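PDB 5I62: potential RNA-dependent RNA polymerase from Human picobirnavirus, which catalyses RNA-templated synthesis of RNA from ribonucleoside triphosphates and is thought to carry out both transcription and replication of the double-stranded viral genome. Local coordinates for residues P37-K40 with S46-D49; T260-F265 with Q375-H380; V337-A342 with T348-N353; F466-K469 with R474-L477. All coordinates share one frame; numbering follows the deposited sequence.

From the N terminus, interaction 1 comes first: the loop behind strand 34-35 turns back onto helix 44-55 and closes a short loop. Interaction 2 spans a much longer one, joining strand 257-261 to helix 370-378. Nested inside it, interaction 3 folds the segment 348-353 back onto helix 327-345; the two touch where His380 and Tyr377 meet Glu341, Leu338 and Gln339. Interaction 4 follows in series and closes the end of helix 460-469 against its own following loop. It touches interaction 1 through Tyr39 and Phe466, tying N-terminal and C-terminal parts together. This pair lies far from interactions 2 and 3; the centres of interactions 1 and 2 are about 38 Å apart.

Interaction 1. Residues P37-K40 with S46-D49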
loop_
_atom_site.group_PDB
_atom_site.type_symbol
_atom_site.label_atom_id
_atom_site.label_comp_id
_atom_site.label_asym_id
_atom_site.label_seq_id
_atom_site.Cartn_x
_atom_site.Cartn_y
_atom_site.Cartn_z
ATOM N N PRO A 37 -17.091 18.398 -4.745
ATOM C CA PRO A 37 -17.602 19.777 -4.628
ATOM C C PRO A 37 -16.585 20.786 -4.109
ATOM O O PRO A 37 -16.910 21.971 -4.003
ATOM C CB PRO A 37 -18.776 19.644 -3.640
ATOM C CG PRO A 37 -19.016 18.183 -3.463
ATOM C CD PRO A 37 -17.741 17.485 -3.785
ATOM N N PHE A 38 -15.371 20.356 -3.784
ATOM C CA PHE A 38 -14.346 21.252 -3.260
ATOM C C PHE A 38 -14.045 22.371 -4.257
ATOM O O PHE A 38 -13.664 22.104 -5.398
ATOM C CB PHE A 38 -13.091 20.430 -2.963
ATOM C CG PHE A 38 -11.981 21.193 -2.301
ATOM C CD1 PHE A 38 -12.138 21.715 -1.023
ATOM C CD2 PHE A 38 -10.751 21.327 -2.930
ATOM C CE1 PHE A 38 -11.096 22.404 -0.405
ATOM C CE2 PHE A 38 -9.709 22.008 -2.320
ATOM C CZ PHE A 38 -9.883 22.543 -1.047
ATOM N N TYR A 39 -14.202 23.621 -3.817
ATOM C CA TYR A 39 -14.025 24.790 -4.683
ATOM C C TYR A 39 -14.784 24.627 -6.005
ATOM O O TYR A 39 -14.268 24.894 -7.092
ATOM C CB TYR A 39 -12.545 25.086 -4.927
ATOM C CG TYR A 39 -11.932 25.924 -3.828
ATOM C CD1 TYR A 39 -12.335 27.236 -3.641
ATOM C CD2 TYR A 39 -10.938 25.416 -2.999
ATOM C CE1 TYR A 39 -11.790 28.017 -2.649
ATOM C CE2 TYR A 39 -10.378 26.191 -1.997
ATOM C CZ TYR A 39 -10.814 27.491 -1.826
ATOM O OH TYR A 39 -10.278 28.285 -0.838
ATOM N N LYS A 40 -16.030 24.181 -5.896
ATOM C CA LYS A 40 -16.879 24.054 -7.070
ATOM C C LYS A 40 -16.909 25.363 -7.846
ATOM O O LYS A 40 -16.964 26.447 -7.263
ATOM C CB LYS A 40 -18.285 23.645 -6.651
ATOM C CG LYS A 40 -19.219 23.367 -7.810
ATOM C CD LYS A 40 -20.593 23.027 -7.273
ATOM C CE LYS A 40 -21.597 22.764 -8.384
ATOM N NZ LYS A 40 -22.940 22.528 -7.782
ATOM N N SER A 46 -6.612 26.389 -10.972
ATOM C CA SER A 46 -6.845 27.628 -10.236
ATOM C C SER A 46 -6.763 27.416 -8.731
ATOM O O SER A 46 -6.218 28.260 -8.018
ATOM C CB SER A 46 -8.192 28.216 -10.628
ATOM O OG SER A 46 -8.119 28.749 -11.939
ATOM N N ILE A 47 -7.321 26.312 -8.226
ATOM C CA ILE A 47 -7.147 25.968 -6.815
ATOM C C ILE A 47 -5.667 25.881 -6.484
ATOM O O ILE A 47 -5.178 26.514 -5.541
ATOM C CB ILE A 47 -7.853 24.641 -6.481
ATOM C CG1 ILE A 47 -9.364 24.754 -6.700
ATOM C CG2 ILE A 47 -7.525 24.219 -5.039
ATOM C CD1 ILE A 47 -10.018 23.420 -6.925
ATOM N N CYS A 48 -4.930 25.087 -7.258
ATOM C CA CYS A 48 -3.509 24.902 -6.979
ATOM C C CYS A 48 -2.750 26.213 -7.120
ATOM O O CYS A 48 -1.906 26.546 -6.280
ATOM C CB CYS A 48 -2.939 23.837 -7.909
ATOM S SG CYS A 48 -3.510 22.152 -7.515
ATOM N N ASP A 49 -3.052 26.983 -8.175
ATOM C CA ASP A 49 -2.353 28.248 -8.395
ATOM C C ASP A 49 -2.548 29.193 -7.215
ATOM O O ASP A 49 -1.607 29.873 -6.784
ATOM C CB ASP A 49 -2.838 28.901 -9.691
ATOM C CG ASP A 49 -2.318 28.196 -10.945
ATOM O OD1 ASP A 49 -1.455 27.297 -10.827
ATOM O OD2 ASP A 49 -2.783 28.540 -12.058
#
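Ile47 points its branched side chain from helix 44-55 at two consecutive rings, Phe38 and Tyr39, and its two branches divide unequally between them: CG1 and CD1 go to Tyr39, and CG2 lies between Phe38 CE2 and the tyrosine rim. Ile47 CD1 abuts the root of the tyrosine, 3.6 Å from Tyr39 CB, while CG1 of Ile47 sits 3.7 Å from the same CB and comes obliquely to the first ring atoms, CG and CD2 of Tyr39. Ile47 CG2 turns toward the phenylalanine and approaches Phe38 CE2 at 4.1 Å. The two rings are set against each other: CD2 of Tyr39 stands 3.6 Å above the plane of the Phe38 ring, displaced toward its rim, and CE2 of Phe38 in turn lies at the edge of the tyrosine, in its plane. Behind this geometry is a beta-turn close to type II, Phe38 and Tyr39 at its corners, closed by a weak hydrogen bond of 3.0 Å from Lys40 N to Pro37 O. The turn belongs to the loop leading from strand 34-35 into helix 44-55, within the N-terminal part of the polymerase. With CG of Phe38 anti to its own nitrogen (chi1 -175°) and CG of Tyr39 beside its nitrogen (chi1 -85°), the neighbouring rings both come near the isoleucine although only Tyr39 starts out directed at it. Leu423 of helix 419-427 packs on both Phe38 and Ile47. The phenol tip of Tyr39 looks to helix 460-469, where its OH is hydrogen-bonded to Phe466 O and the two aromatic rings meet at about 40°.

Interaction 2. Residues T260-F265 with Q375-H380; sequences TDFSKF and QSYSRH
Tyr377 reaches from helix 370-378 to Phe262 and Thr260 on the other side of the contact. Its CB already heads for the segment 260-265, and with CG lying beside the backbone nitrogen (chi1 -70°) the ring extends across to that side. Tyr377 CD2 is the first ring atom to touch, 3.4 Å from Phe262 CZ. Tyr377 CE2, one step further out, is 3.8 Å from Phe262 CZ and 4.0 Å from Thr260 CG2. The two rings meet rim to rim, with planes at 13° and centroids of the Phe262 and Tyr377 rings 5.7 Å apart, so neither lies over the other. At the tip, Tyr377 OH is 2.6 Å from a water that sits at the edge of the ring, in its plane; this water is also 2.8 Å from Thr260 OG1. By its sequence, TDFSKF probably represents polymerase motif A, and strand 257-261 runs in the antiparallel palm sheet on which this helix rests. Leu363 of the neighbouring strand touches both Thr260 and Tyr377. The contact is thus apolar along the ring's side and polar only at its end, where the water links two hydroxyls of buried residues that are too far apart to bond directly.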
loop_
_atom_site.group_PDB
_atom_site.type_symbol
_atom_site.label_atom_id
_atom_site.label_comp_id
_atom_site.label_asym_id
_atom_site.label_seq_id
_atom_site.Cartn_x
_atom_site.Cartn_y
_atom_site.Cartn_z
ATOM N N THR A 260 15.104 4.959 -1.837
ATOM C CA THR A 260 15.084 4.083 -2.989
ATOM C C THR A 260 13.715 4.111 -3.647
ATOM O O THR A 260 12.721 4.547 -3.066
ATOM C CB THR A 260 15.457 2.654 -2.589
ATOM O OG1 THR A 260 14.692 2.271 -1.448
ATOM C CG2 THR A 260 16.947 2.574 -2.236
ATOM N N ASP A 261 13.663 3.597 -4.869
ATOM C CA ASP A 261 12.376 3.454 -5.519
ATOM C C ASP A 261 12.437 2.280 -6.491
ATOM O O ASP A 261 13.405 2.163 -7.251
ATOM C CB ASP A 261 12.035 4.747 -6.246
ATOM C CG ASP A 261 10.715 4.656 -6.969
ATOM O OD1 ASP A 261 9.683 5.064 -6.456
ATOM O OD2 ASP A 261 10.671 4.051 -8.042
ATOM N N PHE A 262 11.410 1.422 -6.469
ATOM C CA PHE A 262 11.275 0.270 -7.356
ATOM C C PHE A 262 10.227 0.543 -8.436
ATOM O O PHE A 262 9.203 1.189 -8.187
ATOM C CB PHE A 262 10.884 -0.979 -6.588
ATOM C CG PHE A 262 11.964 -1.519 -5.732
ATOM C CD1 PHE A 262 12.997 -2.275 -6.270
ATOM C CD2 PHE A 262 11.935 -1.296 -4.376
ATOM C CE1 PHE A 262 13.987 -2.801 -5.456
ATOM C CE2 PHE A 262 12.898 -1.805 -3.559
ATOM C CZ PHE A 262 13.941 -2.563 -4.091
ATOM N N SER A 263 10.526 0.114 -9.658
ATOM C CA SER A 263 9.528 0.070 -10.717
ATOM C C SER A 263 8.864 -1.299 -10.667
ATOM O O SER A 263 9.538 -2.319 -10.845
ATOM C CB SER A 263 10.141 0.315 -12.096
ATOM O OG SER A 263 10.672 1.630 -12.177
ATOM N N LYS A 264 7.553 -1.320 -10.414
ATOM C CA LYS A 264 6.775 -2.551 -10.515
ATOM C C LYS A 264 7.336 -3.638 -9.592
ATOM O O LYS A 264 7.649 -4.748 -10.018
ATOM C CB LYS A 264 6.734 -3.022 -11.970
ATOM C CG LYS A 264 5.948 -2.083 -12.888
ATOM C CD LYS A 264 6.002 -2.599 -14.320
ATOM C CE LYS A 264 4.840 -2.109 -15.152
ATOM N NZ LYS A 264 4.662 -0.646 -15.045
ATOM N N PHE A 265 7.511 -3.280 -8.320
ATOM C CA PHE A 265 8.124 -4.185 -7.357
ATOM C C PHE A 265 7.345 -5.487 -7.249
ATOM O O PHE A 265 7.925 -6.572 -7.322
ATOM C CB PHE A 265 8.212 -3.505 -5.993
ATOM C CG PHE A 265 9.025 -4.262 -4.973
ATOM C CD1 PHE A 265 10.260 -4.792 -5.291
ATOM C CD2 PHE A 265 8.546 -4.439 -3.689
ATOM C CE1 PHE A 265 11.009 -5.482 -4.334
ATOM C CE2 PHE A 265 9.292 -5.113 -2.735
ATOM C CZ PHE A 265 10.520 -5.640 -3.060
ATOM N N GLN A 375 22.673 -1.294 -7.912
ATOM C CA GLN A 375 23.354 -2.486 -8.413
ATOM C C GLN A 375 23.131 -3.679 -7.494
ATOM O O GLN A 375 22.924 -4.808 -7.967
ATOM C CB GLN A 375 24.859 -2.218 -8.563
ATOM C CG GLN A 375 25.262 -1.521 -9.857
ATOM C CD GLN A 375 26.711 -1.045 -9.838
ATOM O OE1 GLN A 375 27.588 -1.689 -9.239
ATOM N NE2 GLN A 375 26.973 0.085 -10.506
ATOM N N SER A 376 23.199 -3.456 -6.178
ATOM C CA SER A 376 23.067 -4.563 -5.238
ATOM C C SER A 376 21.655 -5.135 -5.242
ATOM O O SER A 376 21.476 -6.349 -5.098
ATOM C CB SER A 376 23.449 -4.110 -3.827
ATOM O OG SER A 376 23.410 -5.194 -2.910
ATOM N N TYR A 377 20.644 -4.271 -5.378
ATOM C CA TYR A 377 19.255 -4.732 -5.406
ATOM C C TYR A 377 18.907 -5.379 -6.747
ATOM O O TYR A 377 18.286 -6.447 -6.792
ATOM C CB TYR A 377 18.302 -3.564 -5.169
ATOM C CG TYR A 377 18.229 -2.932 -3.797
ATOM C CD1 TYR A 377 19.147 -3.222 -2.790
ATOM C CD2 TYR A 377 17.229 -2.013 -3.524
ATOM C CE1 TYR A 377 19.065 -2.602 -1.546
ATOM C CE2 TYR A 377 17.125 -1.404 -2.295
ATOM C CZ TYR A 377 18.042 -1.698 -1.307
ATOM O OH TYR A 377 17.907 -1.068 -0.088
ATOM N N SER A 378 19.262 -4.713 -7.855
ATOM C CA SER A 378 18.735 -5.070 -9.171
ATOM C C SER A 378 19.211 -6.439 -9.638
ATOM O O SER A 378 18.522 -7.100 -10.425
ATOM C CB SER A 378 19.117 -4.010 -10.197
ATOM O OG SER A 378 18.473 -2.786 -9.898
ATOM N N ARG A 379 20.377 -6.881 -9.177
ATOM C CA ARG A 379 20.901 -8.179 -9.590
ATOM C C ARG A 379 19.976 -9.331 -9.211
ATOM O O ARG A 379 20.120 -10.432 -9.744
ATOM C CB ARG A 379 22.283 -8.403 -8.978
ATOM C CG ARG A 379 22.246 -8.444 -7.475
ATOM C CD ARG A 379 23.643 -8.574 -6.894
ATOM N NE ARG A 379 23.737 -8.059 -5.532
ATOM C CZ ARG A 379 24.819 -8.194 -4.765
ATOM N NH1 ARG A 379 25.875 -8.845 -5.241
ATOM N NH2 ARG A 379 24.852 -7.677 -3.531
ATOM N N HIS A 380 19.040 -9.110 -8.301
ATOM C CA HIS A 380 18.072 -10.139 -7.950
ATOM C C HIS A 380 16.850 -10.126 -8.868
ATOM O O HIS A 380 15.826 -10.720 -8.526
ATOM C CB HIS A 380 17.658 -9.970 -6.493
ATOM C CG HIS A 380 18.819 -9.992 -5.554
ATOM N ND1 HIS A 380 19.616 -11.102 -5.394
ATOM C CD2 HIS A 380 19.359 -9.024 -4.773
ATOM C CE1 HIS A 380 20.577 -10.831 -4.527
ATOM N NE2 HIS A 380 20.443 -9.576 -4.134
HETATM O O HOH W 1 15.810 0.465 0.358
#

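Interaction 3. Residues V337-A342 with T348-N353; sequences VLQHEA and TTLNPN
His340 ND1 holds a water at 2.7 Å, and the same water accepts a hydrogen bond of 2.9 Å from Leu350 N, linking the helix to the loop that follows it. The water lies at the edge of the imidazole, in its plane, while Leu350 takes one of the faces. The Leu350 CD2 methyl stands over the ring centre, 3.9 Å from the His340 centroid and 11° off the normal, a CH-pi contact. Leu350 CB is also close, 3.7 Å from His340 ND1. CG of Leu350 is anti to the backbone nitrogen (chi1 -179°), which carries the branched end into the angle between His340 and Gln339: CD2 comes within 3.6 Å of Gln339 CB, and CD1 lies 3.8 Å from Gln339 O. Both polar tips are held from outside the pair. His340 NE2 is hydrogen-bonded to Glu117 OE1, Gln339 NE2 to Gln355 O and Gln339 OE1 to Arg336. Just beyond Leu350 the loop is shaped by an Asx turn, in which Asn353 N donates to Asn351 OD1 at 2.9 Å, in the carbonyl plane. The contact thus joins helix 327-345, probably the helix of polymerase motif B, to the loop entering strand 355-357 of the palm sheet. That helix also packs on helices 108-116 and 370-378, whereas Asn353 touches helix 237-250.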
loop_
_atom_site.group_PDB
_atom_site.type_symbol
_atom_site.label_atom_id
_atom_site.label_comp_id
_atom_site.label_asym_id
_atom_site.label_seq_id
_atom_site.Cartn_x
_atom_site.Cartn_y
_atom_site.Cartn_z
ATOM N N VAL A 337 16.252 -7.595 3.964
ATOM C CA VAL A 337 17.424 -8.369 3.536
ATOM C C VAL A 337 18.221 -7.617 2.472
ATOM O O VAL A 337 19.461 -7.584 2.506
ATOM C CB VAL A 337 17.001 -9.762 3.037
ATOM C CG1 VAL A 337 18.223 -10.542 2.533
ATOM C CG2 VAL A 337 16.295 -10.533 4.158
ATOM N N LEU A 338 17.524 -7.036 1.491
ATOM C CA LEU A 338 18.192 -6.261 0.448
ATOM C C LEU A 338 19.047 -5.142 1.047
ATOM O O LEU A 338 20.171 -4.887 0.596
ATOM C CB LEU A 338 17.151 -5.679 -0.517
ATOM C CG LEU A 338 16.437 -6.604 -1.504
ATOM C CD1 LEU A 338 15.350 -5.817 -2.251
ATOM C CD2 LEU A 338 17.437 -7.213 -2.489
ATOM N N GLN A 339 18.514 -4.450 2.056
ATOM C CA GLN A 339 19.252 -3.355 2.680
ATOM C C GLN A 339 20.497 -3.879 3.378
ATOM O O GLN A 339 21.585 -3.309 3.246
ATOM C CB GLN A 339 18.340 -2.600 3.660
ATOM C CG GLN A 339 17.123 -1.919 2.981
ATOM C CD GLN A 339 16.360 -1.004 3.931
ATOM O OE1 GLN A 339 16.261 -1.275 5.120
ATOM N NE2 GLN A 339 15.872 0.118 3.409
ATOM N N HIS A 340 20.358 -4.970 4.135
ATOM C CA HIS A 340 21.525 -5.561 4.782
ATOM C C HIS A 340 22.559 -5.988 3.754
ATOM O O HIS A 340 23.766 -5.777 3.945
ATOM C CB HIS A 340 21.116 -6.768 5.624
ATOM C CG HIS A 340 20.553 -6.409 6.959
ATOM N ND1 HIS A 340 21.296 -5.766 7.925
ATOM C CD2 HIS A 340 19.315 -6.579 7.483
ATOM C CE1 HIS A 340 20.542 -5.567 8.995
ATOM N NE2 HIS A 340 19.336 -6.053 8.751
ATOM N N GLU A 341 22.096 -6.590 2.653
ATOM C CA GLU A 341 23.011 -7.119 1.647
ATOM C C GLU A 341 23.801 -6.006 0.976
ATOM O O GLU A 341 24.992 -6.170 0.690
ATOM C CB GLU A 341 22.247 -7.930 0.602
ATOM C CG GLU A 341 23.144 -8.535 -0.468
ATOM C CD GLU A 341 22.331 -9.127 -1.608
ATOM O OE1 GLU A 341 21.563 -8.372 -2.259
ATOM O OE2 GLU A 341 22.440 -10.354 -1.832
ATOM N N ALA A 342 23.162 -4.860 0.726
ATOM C CA ALA A 342 23.898 -3.735 0.153
ATOM C C ALA A 342 25.063 -3.320 1.058
ATOM O O ALA A 342 26.186 -3.101 0.589
ATOM C CB ALA A 342 22.953 -2.561 -0.090
ATOM N N THR A 348 30.521 -3.365 5.202
ATOM C CA THR A 348 30.122 -2.609 6.376
ATOM C C THR A 348 28.771 -3.141 6.851
ATOM O O THR A 348 28.341 -4.238 6.473
ATOM C CB THR A 348 30.141 -1.095 6.080
ATOM O OG1 THR A 348 29.902 -0.372 7.290
ATOM C CG2 THR A 348 29.062 -0.715 5.049
ATOM N N THR A 349 28.102 -2.362 7.695
ATOM C CA THR A 349 26.902 -2.773 8.410
ATOM C C THR A 349 25.787 -1.769 8.147
ATOM O O THR A 349 26.019 -0.560 8.148
ATOM C CB THR A 349 27.182 -2.881 9.918
ATOM O OG1 THR A 349 28.180 -3.881 10.141
ATOM C CG2 THR A 349 25.937 -3.253 10.693
ATOM N N LEU A 350 24.576 -2.280 7.909
ATOM C CA LEU A 350 23.424 -1.414 7.710
ATOM C C LEU A 350 23.164 -0.616 8.980
ATOM O O LEU A 350 23.152 -1.170 10.080
ATOM C CB LEU A 350 22.182 -2.252 7.351
ATOM C CG LEU A 350 20.909 -1.435 7.102
ATOM C CD1 LEU A 350 21.103 -0.575 5.823
ATOM C CD2 LEU A 350 19.665 -2.353 7.005
ATOM N N ASN A 351 22.965 0.688 8.845
ATOM C CA ASN A 351 22.476 1.457 9.983
ATOM C C ASN A 351 21.077 0.945 10.304
ATOM O O ASN A 351 20.191 1.037 9.451
ATOM C CB ASN A 351 22.455 2.938 9.649
ATOM C CG ASN A 351 22.072 3.812 10.835
ATOM O OD1 ASN A 351 21.114 3.522 11.568
ATOM N ND2 ASN A 351 22.828 4.892 11.031
ATOM N N PRO A 352 20.837 0.387 11.494
ATOM C CA PRO A 352 19.545 -0.273 11.761
ATOM C C PRO A 352 18.371 0.687 11.832
ATOM O O PRO A 352 17.218 0.231 11.811
ATOM C CB PRO A 352 19.777 -0.972 13.109
ATOM C CG PRO A 352 20.835 -0.105 13.788
ATOM C CD PRO A 352 21.746 0.336 12.658
ATOM N N ASN A 353 18.622 1.995 11.899
ATOM C CA ASN A 353 17.541 2.966 11.816
ATOM C C ASN A 353 17.080 3.229 10.384
ATOM O O ASN A 353 16.149 4.022 10.190
ATOM C CB ASN A 353 17.964 4.262 12.496
ATOM C CG ASN A 353 18.347 4.043 13.950
ATOM O OD1 ASN A 353 17.504 3.655 14.761
ATOM N ND2 ASN A 353 19.609 4.277 14.281
HETATM O O HOH W 2 23.908 -5.058 7.837
#

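Interaction 4. Residues F466-K469 with R474-L477; sequences FCIK and RLGL
A loop that doubles back on the end of helix 460-469 brings Arg474, Leu475 and Leu477 against Ile468, with Cys467 alongside. Ile468 is shared out by its atoms. Ile468 CG2 takes the arginine, at 3.8 Å from Arg474 CB and 3.9 Å from Arg474 CG, so it is the aliphatic base of that side chain that packs. Ile468 CG1 meets Leu475 CD1 at 3.8 Å, the two side chains crossing at about a right angle. Ile468 CD1 comes more loosely to Leu477 CD1, 4.4 Å away. Leu475 CD1 also lies 4.0 Å from Cys467 CB and so bridges two successive helix residues; CG of Leu475 stands beside its own nitrogen (chi1 -58°), a setting that sends the branched end toward the helix. Arg474 bends at chi3 (69°), and one face of its guanidinium receives Leu477 CB, 3.7 Å above the plane and toward the rim. No hydrogen bond joins the segments, and the grip is apolar. Leu530 of helix 525-532 adds to it by touching Ile468, Leu475 and Leu477, and Ile451 of helix 441-451 by touching Cys467 and Leu475. Within the loop, Leu477 N bonds to Arg474 O, while Leu475 and Gly476 both have positive phi, the last at an angle suited to glycine; the values are those of a type I' beta-turn.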
loop_
_atom_site.group_PDB
_atom_site.type_symbol
_atom_site.label_atom_id
_atom_site.label_comp_id
_atom_site.label_asym_id
_atom_site.label_seq_id
_atom_site.Cartn_x
_atom_site.Cartn_y
_atom_site.Cartn_z
ATOM N N PHE A 466 -7.395 27.907 3.964
ATOM C CA PHE A 466 -7.645 27.799 2.532
ATOM C C PHE A 466 -8.662 26.707 2.221
ATOM O O PHE A 466 -9.540 26.887 1.374
ATOM C CB PHE A 466 -6.336 27.523 1.792
ATOM C CG PHE A 466 -6.488 27.465 0.298
ATOM C CD1 PHE A 466 -6.583 28.628 -0.445
ATOM C CD2 PHE A 466 -6.556 26.248 -0.361
ATOM C CE1 PHE A 466 -6.714 28.580 -1.823
ATOM C CE2 PHE A 466 -6.697 26.189 -1.742
ATOM C CZ PHE A 466 -6.776 27.358 -2.474
ATOM N N CYS A 467 -8.546 25.553 2.879
ATOM C CA CYS A 467 -9.464 24.450 2.601
ATOM C C CYS A 467 -10.873 24.735 3.122
ATOM O O CYS A 467 -11.866 24.365 2.481
ATOM C CB CYS A 467 -8.913 23.161 3.200
ATOM S SG CYS A 467 -7.408 22.584 2.318
ATOM N N ILE A 468 -10.983 25.373 4.287
ATOM C CA ILE A 468 -12.302 25.721 4.819
ATOM C C ILE A 468 -13.094 26.536 3.802
ATOM O O ILE A 468 -14.284 26.289 3.569
ATOM C CB ILE A 468 -12.159 26.473 6.156
ATOM C CG1 ILE A 468 -11.683 25.525 7.270
ATOM C CG2 ILE A 468 -13.486 27.131 6.536
ATOM C CD1 ILE A 468 -11.152 26.259 8.522
ATOM N N LYS A 469 -12.434 27.502 3.161
ATOM C CA LYS A 469 -13.081 28.354 2.172
ATOM C C LYS A 469 -13.544 27.574 0.952
ATOM O O LYS A 469 -14.438 28.038 0.237
ATOM C CB LYS A 469 -12.131 29.475 1.744
ATOM C CG LYS A 469 -11.858 30.516 2.828
ATOM C CD LYS A 469 -11.010 31.662 2.280
ATOM C CE LYS A 469 -10.857 32.795 3.295
ATOM N NZ LYS A 469 -9.919 32.479 4.412
ATOM N N ARG A 474 -17.704 23.797 5.351
ATOM C CA ARG A 474 -16.535 24.260 6.100
ATOM C C ARG A 474 -15.889 23.142 6.916
ATOM O O ARG A 474 -15.555 23.308 8.094
ATOM C CB ARG A 474 -16.900 25.453 6.983
ATOM C CG ARG A 474 -17.347 26.665 6.188
ATOM C CD ARG A 474 -18.256 27.559 6.994
ATOM N NE ARG A 474 -17.531 28.208 8.078
ATOM C CZ ARG A 474 -17.899 28.184 9.354
ATOM N NH1 ARG A 474 -19.010 27.554 9.722
ATOM N NH2 ARG A 474 -17.155 28.803 10.261
ATOM N N LEU A 475 -15.699 21.991 6.263
ATOM C CA LEU A 475 -15.009 20.844 6.853
ATOM C C LEU A 475 -15.698 20.359 8.129
ATOM O O LEU A 475 -15.046 19.900 9.060
ATOM C CB LEU A 475 -13.538 21.171 7.135
ATOM C CG LEU A 475 -12.749 21.609 5.895
ATOM C CD1 LEU A 475 -11.277 21.883 6.217
ATOM C CD2 LEU A 475 -12.882 20.570 4.782
ATOM N N GLY A 476 -17.022 20.464 8.189
ATOM C CA GLY A 476 -17.780 19.991 9.326
ATOM C C GLY A 476 -18.161 21.065 10.321
ATOM O O GLY A 476 -19.056 20.831 11.147
ATOM N N LEU A 477 -17.517 22.234 10.262
ATOM C CA LEU A 477 -17.941 23.356 11.092
ATOM C C LEU A 477 -19.387 23.740 10.809
ATOM O O LEU A 477 -20.068 24.270 11.692
ATOM C CB LEU A 477 -17.032 24.558 10.869
ATOM C CG LEU A 477 -15.646 24.498 11.517
ATOM C CD1 LEU A 477 -14.729 25.540 10.896
ATOM C CD2 LEU A 477 -15.755 24.706 13.020
#